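Local atomic coordinates of 3-hexulose-6-phosphate synthase (Mycobacterium gastri, PDB entry 3AJX), a protein that belongs to the HUMPS family and folds as a TIM barrel, with two copies in the assembly and a magnesium ion bound. Residues Val5-Leu10 with Glu17-Val22; Glu39-Ile44 with Ala58-Met63; Thr118-Val123 with Lys129-His134. The protein carries 1 engineered substitution. All blocks are in the same frame, centred on the assembly; numbering follows the deposited sequence.

Contact 1: Val5-Leu10 with Glu17-Val22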
ATOM      1  N   VAL A   5     -16.720  -8.340   6.086  1.00  7.71           N
ATOM      2  CA  VAL A   5     -15.698  -9.219   6.644  1.00  9.11           C
ATOM      3  C   VAL A   5     -14.347  -8.876   6.019  1.00  8.58           C
ATOM      4  O   VAL A   5     -14.201  -8.856   4.797  1.00  9.18           O
ATOM      5  CB  VAL A   5     -16.013 -10.725   6.400  1.00  9.84           C
ATOM      6  CG1 VAL A   5     -16.198 -11.005   4.916  1.00 10.11           C
ATOM      7  CG2 VAL A   5     -14.882 -11.582   6.963  1.00 10.87           C
ATOM      8  N   ALA A   6     -13.370  -8.573   6.865  1.00  8.07           N
ATOM      9  CA  ALA A   6     -12.034  -8.243   6.385  1.00  9.02           C
ATOM     10  C   ALA A   6     -11.197  -9.513   6.386  1.00 10.05           C
ATOM     11  O   ALA A   6     -10.735  -9.962   7.440  1.00  9.65           O
ATOM     12  CB  ALA A   6     -11.395  -7.186   7.283  1.00 10.44           C
ATOM     13  N   ILE A   7     -11.016 -10.100   5.205  1.00  9.81           N
ATOM     14  CA  ILE A   7     -10.226 -11.320   5.086  1.00 10.74           C
ATOM     15  C   ILE A   7      -8.748 -10.950   4.977  1.00 10.36           C
ATOM     16  O   ILE A   7      -8.197 -10.823   3.882  1.00 12.40           O
ATOM     17  CB  ILE A   7     -10.651 -12.148   3.851  1.00  9.46           C
ATOM     18  CG1 ILE A   7     -12.143 -12.480   3.940  1.00 11.78           C
ATOM     19  CG2 ILE A   7      -9.839 -13.439   3.787  1.00 12.66           C
ATOM     20  CD1 ILE A   7     -12.665 -13.340   2.804  1.00 10.92           C
ATOM     21  N   ASP A   8      -8.117 -10.763   6.130  1.00 12.42           N
ATOM     22  CA  ASP A   8      -6.714 -10.393   6.187  1.00 13.51           C
ATOM     23  C   ASP A   8      -5.842 -11.632   6.340  1.00 15.62           C
ATOM     24  O   ASP A   8      -5.020 -11.721   7.253  1.00 17.40           O
ATOM     25  CB  ASP A   8      -6.492  -9.420   7.348  1.00 16.30           C
ATOM     26  CG  ASP A   8      -7.089  -8.052   7.078  1.00 18.68           C
ATOM     27  OD1 ASP A   8      -7.484  -7.360   8.040  1.00 18.53           O
ATOM     28  OD2 ASP A   8      -7.155  -7.658   5.894  1.00 21.28           O
ATOM     29  N   LEU A   9      -6.044 -12.590   5.441  1.00 14.56           N
ATOM     30  CA  LEU A   9      -5.293 -13.838   5.451  1.00 14.68           C
ATOM     31  C   LEU A   9      -4.210 -13.801   4.374  1.00 14.76           C
ATOM     32  O   LEU A   9      -4.030 -12.777   3.712  1.00 14.73           O
ATOM     33  CB  LEU A   9      -6.239 -15.019   5.230  1.00 16.22           C
ATOM     34  CG  LEU A   9      -7.333 -15.135   6.302  1.00 17.31           C
ATOM     35  CD1 LEU A   9      -8.226 -16.326   6.001  1.00 17.44           C
ATOM     36  CD2 LEU A   9      -6.691 -15.278   7.676  1.00 17.83           C
ATOM     37  N   LEU A  10      -3.495 -14.906   4.181  1.00 13.24           N
ATOM     38  CA  LEU A  10      -2.404 -14.910   3.208  1.00 12.33           C
ATOM     39  C   LEU A  10      -2.497 -15.831   1.994  1.00 12.11           C
ATOM     40  O   LEU A  10      -1.556 -15.893   1.201  1.00 14.65           O
ATOM     41  CB  LEU A  10      -1.082 -15.176   3.931  1.00 12.66           C
ATOM     42  CG  LEU A  10      -0.713 -14.190   5.043  1.00 13.75           C
ATOM     43  CD1 LEU A  10       0.605 -14.614   5.675  1.00 15.26           C
ATOM     44  CD2 LEU A  10      -0.607 -12.777   4.479  1.00 16.19           C
ATOM     45  N   GLU A  17     -12.162 -20.437   1.486  1.00 15.26           N
ATOM     46  CA  GLU A  17     -12.780 -21.267   2.508  1.00 17.03           C
ATOM     47  C   GLU A  17     -13.519 -20.401   3.520  1.00 17.07           C
ATOM     48  O   GLU A  17     -14.641 -20.718   3.911  1.00 16.30           O
ATOM     49  CB  GLU A  17     -11.724 -22.121   3.218  1.00 19.43           C
ATOM     50  CG  GLU A  17     -12.279 -22.919   4.393  1.00 26.05           C
ATOM     51  CD  GLU A  17     -11.292 -23.935   4.935  1.00 30.50           C
ATOM     52  OE1 GLU A  17     -11.572 -24.527   6.001  1.00 33.08           O
ATOM     53  OE2 GLU A  17     -10.241 -24.147   4.292  1.00 32.53           O
ATOM     54  N   LEU A  18     -12.895 -19.301   3.936  1.00 14.48           N
ATOM     55  CA  LEU A  18     -13.522 -18.405   4.901  1.00 14.64           C
ATOM     56  C   LEU A  18     -14.756 -17.745   4.305  1.00 14.53           C
ATOM     57  O   LEU A  18     -15.810 -17.697   4.938  1.00 14.16           O
ATOM     58  CB  LEU A  18     -12.538 -17.322   5.356  1.00 13.44           C
ATOM     59  CG  LEU A  18     -13.106 -16.338   6.383  1.00 13.38           C
ATOM     60  CD1 LEU A  18     -13.549 -17.097   7.627  1.00 13.21           C
ATOM     61  CD2 LEU A  18     -12.063 -15.296   6.744  1.00 12.80           C
ATOM     62  N   ALA A  19     -14.622 -17.233   3.085  1.00 14.13           N
ATOM     63  CA  ALA A  19     -15.741 -16.575   2.419  1.00 14.36           C
ATOM     64  C   ALA A  19     -16.927 -17.527   2.298  1.00 15.02           C
ATOM     65  O   ALA A  19     -18.078 -17.114   2.420  1.00 13.92           O
ATOM     66  CB  ALA A  19     -15.316 -16.083   1.038  1.00 15.32           C
ATOM     67  N   GLY A  20     -16.643 -18.804   2.059  1.00 15.54           N
ATOM     68  CA  GLY A  20     -17.712 -19.777   1.930  1.00 17.32           C
ATOM     69  C   GLY A  20     -18.501 -19.966   3.213  1.00 18.10           C
ATOM     70  O   GLY A  20     -19.710 -20.206   3.177  1.00 18.88           O
ATOM     71  N   LYS A  21     -17.820 -19.849   4.349  1.00 17.59           N
ATOM     72  CA  LYS A  21     -18.454 -20.027   5.653  1.00 17.64           C
ATOM     73  C   LYS A  21     -19.216 -18.812   6.178  1.00 16.72           C
ATOM     74  O   LYS A  21     -20.168 -18.962   6.944  1.00 16.59           O
ATOM     75  CB  LYS A  21     -17.404 -20.414   6.697  1.00 20.60           C
ATOM     76  CG  LYS A  21     -16.620 -21.670   6.379  1.00 24.47           C
ATOM     77  CD  LYS A  21     -15.626 -21.966   7.485  1.00 27.31           C
ATOM     78  CE  LYS A  21     -14.819 -23.218   7.185  1.00 30.44           C
ATOM     79  NZ  LYS A  21     -13.856 -23.525   8.279  1.00 32.27           N
ATOM     80  N   VAL A  22     -18.807 -17.613   5.772  1.00 15.59           N
ATOM     81  CA  VAL A  22     -19.450 -16.399   6.270  1.00 13.78           C
ATOM     82  C   VAL A  22     -20.233 -15.553   5.265  1.00 14.16           C
ATOM     83  O   VAL A  22     -20.943 -14.633   5.663  1.00 13.80           O
ATOM     84  CB  VAL A  22     -18.408 -15.472   6.951  1.00 12.78           C
ATOM     85  CG1 VAL A  22     -17.626 -16.252   7.990  1.00 13.01           C
ATOM     86  CG2 VAL A  22     -17.465 -14.874   5.908  1.00 13.59           C
TER

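Contact 2: Glu39-Ile44 with Ala58-Met63. With MG (magnesium ion), chain F.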
ATOM      1  N   GLU A  39      -1.069 -12.895  -2.957  1.00 12.24           N
ATOM      2  CA  GLU A  39      -1.558 -13.616  -4.133  1.00 11.69           C
ATOM      3  C   GLU A  39      -1.717 -12.827  -5.427  1.00 12.09           C
ATOM      4  O   GLU A  39      -1.785 -13.417  -6.507  1.00 12.12           O
ATOM      5  CB  GLU A  39      -2.908 -14.256  -3.791  1.00 11.80           C
ATOM      6  CG  GLU A  39      -2.851 -15.233  -2.634  1.00 13.57           C
ATOM      7  CD  GLU A  39      -2.414 -16.622  -3.063  1.00 15.55           C
ATOM      8  OE1 GLU A  39      -1.648 -16.735  -4.044  1.00 18.32           O
ATOM      9  OE2 GLU A  39      -2.830 -17.598  -2.409  1.00 15.82           O
ATOM     10  N   GLY A  40      -1.790 -11.506  -5.333  1.00 12.08           N
ATOM     11  CA  GLY A  40      -1.984 -10.717  -6.534  1.00 11.75           C
ATOM     12  C   GLY A  40      -3.475 -10.590  -6.786  1.00 11.57           C
ATOM     13  O   GLY A  40      -4.283 -11.112  -6.014  1.00 10.90           O
ATOM     14  N   LEU A  41      -3.841  -9.920  -7.874  1.00 11.62           N
ATOM     15  CA  LEU A  41      -5.241  -9.688  -8.225  1.00 11.92           C
ATOM     16  C   LEU A  41      -6.111 -10.931  -8.414  1.00 11.88           C
ATOM     17  O   LEU A  41      -7.334 -10.845  -8.300  1.00 11.59           O
ATOM     18  CB  LEU A  41      -5.316  -8.819  -9.485  1.00 12.29           C
ATOM     19  CG  LEU A  41      -4.650  -7.441  -9.391  1.00 13.75           C
ATOM     20  CD1 LEU A  41      -4.727  -6.751 -10.744  1.00 14.31           C
ATOM     21  CD2 LEU A  41      -5.334  -6.604  -8.321  1.00 13.84           C
ATOM     22  N   SER A  42      -5.501 -12.081  -8.693  1.00 12.26           N
ATOM     23  CA  SER A  42      -6.282 -13.298  -8.904  1.00 12.86           C
ATOM     24  C   SER A  42      -7.153 -13.689  -7.711  1.00 10.91           C
ATOM     25  O   SER A  42      -8.170 -14.355  -7.884  1.00 12.33           O
ATOM     26  CB  SER A  42      -5.370 -14.474  -9.285  1.00 13.61           C
ATOM     27  OG  SER A  42      -4.431 -14.762  -8.268  1.00 16.50           O
ATOM     28  N   VAL A  43      -6.776 -13.278  -6.502  1.00 11.10           N
ATOM     29  CA  VAL A  43      -7.596 -13.632  -5.348  1.00 10.25           C
ATOM     30  C   VAL A  43      -8.931 -12.884  -5.415  1.00 10.21           C
ATOM     31  O   VAL A  43      -9.966 -13.400  -4.990  1.00  9.98           O
ATOM     32  CB  VAL A  43      -6.874 -13.338  -4.003  1.00 10.51           C
ATOM     33  CG1 VAL A  43      -6.623 -11.849  -3.841  1.00 11.92           C
ATOM     34  CG2 VAL A  43      -7.701 -13.882  -2.844  1.00 11.52           C
ATOM     35  N   ILE A  44      -8.903 -11.671  -5.961  1.00 10.27           N
ATOM     36  CA  ILE A  44     -10.108 -10.862  -6.112  1.00  9.59           C
ATOM     37  C   ILE A  44     -11.046 -11.548  -7.099  1.00 10.61           C
ATOM     38  O   ILE A  44     -12.244 -11.691  -6.852  1.00 12.28           O
ATOM     39  CB  ILE A  44      -9.781  -9.457  -6.676  1.00  8.64           C
ATOM     40  CG1 ILE A  44      -8.931  -8.674  -5.677  1.00 10.63           C
ATOM     41  CG2 ILE A  44     -11.073  -8.697  -6.989  1.00 10.14           C
ATOM     42  CD1 ILE A  44      -8.391  -7.375  -6.247  1.00 10.00           C
ATOM     43  N   ALA A  58     -11.695  -4.638  -2.529  1.00  8.13           N
ATOM     44  CA  ALA A  58     -10.258  -4.890  -2.670  1.00  6.96           C
ATOM     45  C   ALA A  58      -9.502  -3.815  -1.894  1.00  6.96           C
ATOM     46  O   ALA A  58      -9.503  -2.647  -2.290  1.00  6.44           O
ATOM     47  CB  ALA A  58      -9.854  -4.869  -4.150  1.00  6.87           C
ATOM     48  N   ASP A  59      -8.873  -4.213  -0.790  1.00  7.30           N
ATOM     49  CA  ASP A  59      -8.139  -3.278   0.062  1.00  7.67           C
ATOM     50  C   ASP A  59      -6.745  -2.993  -0.489  1.00  7.72           C
ATOM     51  O   ASP A  59      -5.729  -3.391   0.092  1.00  7.38           O
ATOM     52  CB  ASP A  59      -8.027  -3.843   1.483  1.00  9.71           C
ATOM     53  CG  ASP A  59      -7.854  -2.760   2.532  1.00 11.48           C
ATOM     54  OD1 ASP A  59      -7.624  -1.592   2.158  1.00  9.46           O
ATOM     55  OD2 ASP A  59      -7.946  -3.080   3.736  1.00 13.01           O
ATOM     56  N   MET A  60      -6.707  -2.288  -1.615  1.00  6.47           N
ATOM     57  CA  MET A  60      -5.453  -1.941  -2.276  1.00  6.74           C
ATOM     58  C   MET A  60      -4.608  -0.956  -1.473  1.00  6.81           C
ATOM     59  O   MET A  60      -3.380  -1.014  -1.507  1.00  8.02           O
ATOM     60  CB  MET A  60      -5.749  -1.332  -3.651  1.00  7.91           C
ATOM     61  CG  MET A  60      -6.477  -2.242  -4.623  1.00  6.50           C
ATOM     62  SD  MET A  60      -5.435  -3.581  -5.246  1.00  9.56           S
ATOM     63  CE  MET A  60      -4.563  -2.761  -6.601  1.00  9.35           C
ATOM     64  N   LYS A  61      -5.278  -0.062  -0.744  1.00  7.05           N
ATOM     65  CA  LYS A  61      -4.599   0.976   0.031  1.00  7.76           C
ATOM     66  C   LYS A  61      -3.634   1.719  -0.888  1.00  7.69           C
ATOM     67  O   LYS A  61      -2.481   1.976  -0.542  1.00  7.95           O
ATOM     68  CB  LYS A  61      -3.846   0.386   1.231  1.00  8.61           C
ATOM     69  CG  LYS A  61      -4.742   0.066   2.423  1.00  9.16           C
ATOM     70  CD  LYS A  61      -3.919  -0.276   3.657  1.00  8.92           C
ATOM     71  CE  LYS A  61      -4.804  -0.566   4.861  1.00 11.69           C
ATOM     72  NZ  LYS A  61      -5.676  -1.754   4.638  1.00 17.20           N
ATOM     73  N   THR A  62      -4.134   2.065  -2.069  1.00  6.78           N
ATOM     74  CA  THR A  62      -3.345   2.776  -3.064  1.00  5.94           C
ATOM     75  C   THR A  62      -2.754   4.085  -2.547  1.00  6.09           C
ATOM     76  O   THR A  62      -3.440   4.883  -1.909  1.00  6.37           O
ATOM     77  CB  THR A  62      -4.198   3.061  -4.297  1.00  7.21           C
ATOM     78  OG1 THR A  62      -4.668   1.816  -4.827  1.00  7.61           O
ATOM     79  CG2 THR A  62      -3.389   3.799  -5.359  1.00  8.47           C
ATOM     80  N   MET A  63      -1.474   4.300  -2.836  1.00  6.00           N
ATOM     81  CA  MET A  63      -0.793   5.511  -2.398  1.00  6.95           C
ATOM     82  C   MET A  63      -0.358   6.365  -3.586  1.00  8.87           C
ATOM     83  O   MET A  63      -0.110   7.560  -3.442  1.00  9.90           O
ATOM     84  CB  MET A  63       0.424   5.141  -1.553  1.00  8.06           C
ATOM     85  CG  MET A  63       1.164   6.322  -0.946  1.00  9.07           C
ATOM     86  SD  MET A  63       0.155   7.283   0.202  1.00 10.98           S
ATOM     87  CE  MET A  63       1.059   8.834   0.205  1.00 15.28           C
TER
HETATM   88 MG    MG F9100      -9.013  -3.013   5.536  1.00 34.73          MG
HETATM   89  O   HOH W   1      -7.699  -1.864   6.571  1.00 35.86           O
HETATM   90  O   HOH W   2     -10.439  -3.133   6.234  1.00 24.13           O
HETATM   91  O   HOH W   3      -9.503  -1.097   4.696  1.00 29.58           O

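Contact 3: Thr118-Val123 with Lys129-His134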
ATOM      1  N   THR A 118     -11.794  15.967   9.100  1.00  8.72           N
ATOM      2  CA  THR A 118     -11.443  16.978   8.112  1.00  9.03           C
ATOM      3  C   THR A 118     -11.067  16.342   6.780  1.00  8.38           C
ATOM      4  O   THR A 118     -11.574  16.735   5.730  1.00  8.39           O
ATOM      5  CB  THR A 118     -10.272  17.853   8.608  1.00 10.03           C
ATOM      6  OG1 THR A 118     -10.746  18.704   9.657  1.00 11.21           O
ATOM      7  CG2 THR A 118      -9.710  18.721   7.480  1.00  9.24           C
ATOM      8  N   ARG A 119     -10.189  15.346   6.819  1.00  8.98           N
ATOM      9  CA  ARG A 119      -9.771  14.701   5.585  1.00  7.99           C
ATOM     10  C   ARG A 119     -10.956  14.023   4.912  1.00  8.86           C
ATOM     11  O   ARG A 119     -11.047  14.013   3.689  1.00  8.33           O
ATOM     12  CB  ARG A 119      -8.653  13.692   5.859  1.00  7.63           C
ATOM     13  CG  ARG A 119      -8.039  13.096   4.600  1.00  7.73           C
ATOM     14  CD  ARG A 119      -7.630  14.176   3.600  1.00  8.87           C
ATOM     15  NE  ARG A 119      -6.900  13.612   2.465  1.00  7.39           N
ATOM     16  CZ  ARG A 119      -6.740  14.222   1.294  1.00  7.33           C
ATOM     17  NH1 ARG A 119      -7.260  15.424   1.085  1.00  8.05           N
ATOM     18  NH2 ARG A 119      -6.053  13.627   0.326  1.00  8.46           N
ATOM     19  N   ALA A 120     -11.874  13.483   5.710  1.00  8.06           N
ATOM     20  CA  ALA A 120     -13.057  12.819   5.163  1.00  9.50           C
ATOM     21  C   ALA A 120     -13.843  13.767   4.260  1.00  8.15           C
ATOM     22  O   ALA A 120     -14.245  13.398   3.152  1.00  8.95           O
ATOM     23  CB  ALA A 120     -13.953  12.323   6.297  1.00  7.77           C
ATOM     24  N   GLN A 121     -14.069  14.986   4.739  1.00  8.68           N
ATOM     25  CA  GLN A 121     -14.807  15.980   3.974  1.00  9.47           C
ATOM     26  C   GLN A 121     -14.077  16.333   2.692  1.00  9.57           C
ATOM     27  O   GLN A 121     -14.693  16.494   1.639  1.00 10.90           O
ATOM     28  CB  GLN A 121     -15.025  17.239   4.818  1.00 11.51           C
ATOM     29  CG  GLN A 121     -16.220  17.127   5.741  1.00 17.46           C
ATOM     30  CD  GLN A 121     -17.535  17.156   4.980  1.00 21.66           C
ATOM     31  OE1 GLN A 121     -18.540  16.609   5.434  1.00 22.49           O
ATOM     32  NE2 GLN A 121     -17.538  17.814   3.824  1.00 22.09           N
ATOM     33  N   GLU A 122     -12.758  16.447   2.780  1.00  8.11           N
ATOM     34  CA  GLU A 122     -11.958  16.777   1.612  1.00  8.32           C
ATOM     35  C   GLU A 122     -12.030  15.701   0.532  1.00  7.98           C
ATOM     36  O   GLU A 122     -12.210  16.012  -0.647  1.00 10.51           O
ATOM     37  CB  GLU A 122     -10.504  17.011   2.024  1.00  7.28           C
ATOM     38  CG  GLU A 122     -10.314  18.306   2.802  1.00  8.96           C
ATOM     39  CD  GLU A 122      -8.943  18.434   3.419  1.00  8.51           C
ATOM     40  OE1 GLU A 122      -8.076  17.580   3.150  1.00  8.68           O
ATOM     41  OE2 GLU A 122      -8.726  19.406   4.174  1.00 10.12           O
ATOM     42  N   VAL A 123     -11.900  14.437   0.924  1.00  9.75           N
ATOM     43  CA  VAL A 123     -11.933  13.360  -0.066  1.00  9.54           C
ATOM     44  C   VAL A 123     -13.343  13.065  -0.562  1.00 12.18           C
ATOM     45  O   VAL A 123     -13.521  12.543  -1.662  1.00 11.74           O
ATOM     46  CB  VAL A 123     -11.280  12.063   0.474  1.00 10.27           C
ATOM     47  CG1 VAL A 123      -9.873  12.368   0.962  1.00  9.72           C
ATOM     48  CG2 VAL A 123     -12.130  11.457   1.576  1.00  7.45           C
ATOM     49  N   LYS A 129     -16.976   7.244  -2.323  1.00 14.99           N
ATOM     50  CA  LYS A 129     -18.322   6.778  -1.986  1.00 15.41           C
ATOM     51  C   LYS A 129     -18.490   6.931  -0.480  1.00 16.64           C
ATOM     52  O   LYS A 129     -19.478   7.492   0.008  1.00 16.96           O
ATOM     53  CB  LYS A 129     -18.501   5.315  -2.403  1.00 18.62           C
ATOM     54  CG  LYS A 129     -18.410   5.092  -3.904  1.00 20.15           C
ATOM     55  CD  LYS A 129     -19.468   5.904  -4.645  1.00 23.06           C
ATOM     56  CE  LYS A 129     -19.366   5.721  -6.151  1.00 23.07           C
ATOM     57  NZ  LYS A 129     -20.353   6.576  -6.868  1.00 24.64           N
ATOM     58  N   PHE A 130     -17.522   6.406   0.259  1.00 14.42           N
ATOM     59  CA  PHE A 130     -17.509   6.546   1.700  1.00 12.00           C
ATOM     60  C   PHE A 130     -16.073   6.473   2.170  1.00 10.82           C
ATOM     61  O   PHE A 130     -15.169   6.194   1.383  1.00 10.54           O
ATOM     62  CB  PHE A 130     -18.395   5.500   2.416  1.00 13.52           C
ATOM     63  CG  PHE A 130     -18.074   4.060   2.102  1.00 13.98           C
ATOM     64  CD1 PHE A 130     -18.622   3.437   0.984  1.00 16.91           C
ATOM     65  CD2 PHE A 130     -17.310   3.296   2.986  1.00 14.10           C
ATOM     66  CE1 PHE A 130     -18.428   2.072   0.753  1.00 17.59           C
ATOM     67  CE2 PHE A 130     -17.107   1.927   2.766  1.00 15.45           C
ATOM     68  CZ  PHE A 130     -17.669   1.315   1.648  1.00 15.90           C
ATOM     69  N   VAL A 131     -15.858   6.771   3.442  1.00  8.59           N
ATOM     70  CA  VAL A 131     -14.517   6.732   3.994  1.00  7.91           C
ATOM     71  C   VAL A 131     -14.496   5.690   5.089  1.00  8.70           C
ATOM     72  O   VAL A 131     -15.530   5.375   5.676  1.00  9.34           O
ATOM     73  CB  VAL A 131     -14.107   8.104   4.583  1.00  8.99           C
ATOM     74  CG1 VAL A 131     -14.079   9.155   3.481  1.00  9.13           C
ATOM     75  CG2 VAL A 131     -15.073   8.514   5.680  1.00  9.00           C
ATOM     76  N   GLU A 132     -13.320   5.139   5.350  1.00  8.21           N
ATOM     77  CA  GLU A 132     -13.192   4.138   6.390  1.00  9.35           C
ATOM     78  C   GLU A 132     -12.463   4.727   7.583  1.00 10.20           C
ATOM     79  O   GLU A 132     -11.303   5.131   7.476  1.00  9.60           O
ATOM     80  CB  GLU A 132     -12.444   2.909   5.861  1.00 11.82           C
ATOM     81  CG  GLU A 132     -12.370   1.759   6.861  1.00 15.48           C
ATOM     82  CD  GLU A 132     -11.776   0.489   6.275  1.00 19.69           C
ATOM     83  OE1 GLU A 132     -12.412  -0.119   5.386  1.00 20.67           O
ATOM     84  OE2 GLU A 132     -10.668   0.101   6.701  1.00 22.08           O
ATOM     85  N   MET A 133     -13.172   4.824   8.706  1.00  9.04           N
ATOM     86  CA  MET A 133     -12.584   5.323   9.945  1.00 10.09           C
ATOM     87  C   MET A 133     -11.905   4.059  10.431  1.00 10.78           C
ATOM     88  O   MET A 133     -12.503   3.211  11.095  1.00 11.31           O
ATOM     89  CB  MET A 133     -13.671   5.789  10.904  1.00  9.56           C
ATOM     90  CG  MET A 133     -14.362   7.069  10.436  1.00  8.87           C
ATOM     91  SD  MET A 133     -13.156   8.383  10.142  1.00 11.74           S
ATOM     92  CE  MET A 133     -14.203   9.703   9.496  1.00 11.06           C
ATOM     93  N   HIS A 134     -10.638   3.949  10.058  1.00 11.54           N
ATOM     94  CA  HIS A 134      -9.841   2.762  10.310  1.00 12.02           C
ATOM     95  C   HIS A 134      -8.661   2.887  11.270  1.00 10.80           C
ATOM     96  O   HIS A 134      -7.874   3.833  11.196  1.00 10.96           O
ATOM     97  CB  HIS A 134      -9.338   2.280   8.944  1.00 13.65           C
ATOM     98  CG  HIS A 134      -8.690   0.934   8.957  1.00 13.19           C
ATOM     99  ND1 HIS A 134      -8.029   0.426   7.858  1.00 15.89           N
ATOM    100  CD2 HIS A 134      -8.615  -0.018   9.915  1.00 14.33           C
ATOM    101  CE1 HIS A 134      -7.574  -0.781   8.144  1.00 17.05           C
ATOM    102  NE2 HIS A 134      -7.917  -1.075   9.384  1.00 15.56           N
TER

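Contact 1: Val5-Leu10 with Glu17-Val22
Leu18 is the main bump of this contact, and the side chains of Ile7 and Leu9 form the hollow that receives it. The Leu18 CD2 methyl lies 4.0 Å from Ile7 CG1 and equally 4.0 Å from Leu9 CD1, and the lines to the two partners make roughly a right angle, so the methyl sits in a corner rather than on a flat wall. With CG swung opposite the backbone N (chi1 -179°), Leu18 reaches across to the strand; it slides past Ile7 in the opposite direction and crosses Leu9 nearly perpendicularly. Ile7 answers with a bump of its own: CD1, at the end of an extended chain, comes 4.2 Å from Ala19 CB, where a small residue leaves a shallow place on the helix. One turn beyond Leu18, Val22 CG2 meets Val5 CG1 at 4.2 Å, branch against branch at a slant. All of this is apolar, with no hydrogen bond joining the two segments. The axes of strand 5-7 and helix 17-22 approach to 10.1 Å and run almost antiparallel (166°). Strand 2-7 lies between strands 28-31 and 182-185 in the barrel, with backbone bonds to Glu30 and Ala185. Helix 187-190 adds Tyr190 against Leu18 and Ile189 against both valines, while helix 195-204 covers Leu18 with Pro195 and Val22 with Ala199.

Contact 2: Glu39-Ile44 with Ala58-Met63
Ile44 and Ala58 make the tight part of this contact: the Ile44 CD1 methyl is met from the side by Ala58 CB at 3.6 Å. CG1 of Ile44 lies beside the backbone N, opposite the carbonyl carbon (chi1 -65°), and with chi2 near 180° the extended chain carries CD1 across toward the strand, where it passes beside Ala58 CB. The close pair is buried, and Ile36 of helix 33-39 also packs on Ala58. Packing relaxes toward Leu41, which is partly exposed: its CD2 meets Met60 CE at 4.3 Å. Met60 is folded at all three torsions, and the folded chain brings SD and CE alongside Leu41 CD2; Ile72 and Ala73 of helix 66-75 pack on Leu41 and Met60 respectively. No hydrogen bond crosses between the segments.

Asp59, between the two strand residues that touch 39-44, serves the metal instead. Its OD2 binds magnesium at 2.1 Å, whereas OD1 stays 3.9 Å from the same ion, so the carboxylate is monodentate. Lys61 NZ forms a salt bridge with Asp59 OD2 at 2.8 Å, giving that oxygen two positive partners, and Thr82 hydrogen-bonds OD1, which fixes the carboxylate's rotation from its other oxygen. Water 1 and water 3 also coordinate the metal, and Glu30 belongs to the site. The apolar contact thus lies on one side of the strand and the Asp59 metal site on the other; Asp59 and Lys61 match the start of the Asp-x-Lys-x-x-Asp signature of this TIM-barrel family.

Contact 3: Thr118-Val123 with Lys129-His134
Val123 N donates to Arg119 O at 2.9 Å, a helical bond that holds Val123 in place to meet the strand. Its CG2 approaches Val131 CG1 to 3.6 Å, the closest pair across the contact, and the two valines meet at a slant. The other Val131 branch, CG2, lies 4.0 Å from Ala120 CB, so this one side chain bridges two residues nearly a turn apart. Ala120 CB also receives Met133 CE at 4.1 Å; a bend at chi2 (-55°) turns the thioether chain toward the helix. Val123 CG1 faces elsewhere: it sits 3.5 Å above the guanidinium plane of Arg119, near the rim. That group is pinned by a salt bridge, Arg119 NH1 to Glu122 OE1 at 3.1 Å (N-H...O 150°, anti lone pair), and by Asp89 and the carbonyl of Gly85. The axes of helix 118-123 and strand 130-134 come within 8.9 Å and are roughly antiparallel (159°). Glu132 and His134 point to the other side of the strand, where both meet Asp109, to which His134 ND1 is hydrogen-bonded. This is the second half of a beta-alpha-beta crossover, strand 105-109 to helix 116-125 to strand 130-134, of a TIM barrel.

The three contacts follow one another along the chain, and each lays a helix on a strand of the same closed barrel. Contacts 1 and 3 lie on opposite sides of the chain's centre, their centres about 25 Å apart, though their nearest atoms approach to about 6 Å. Contact 2 touches both: Leu10 O is 4.1 Å from Glu39 CG of contact 2, and Lys61 NZ is 4.1 Å from His134 CE1 of contact 3. The metal is bound directly by contact 2 alone among the three. In contact 3, strand 130-134 brings Glu132 OE2 to 3.7 Å from the magnesium ion MG, while its packing residue Met133 faces away from it.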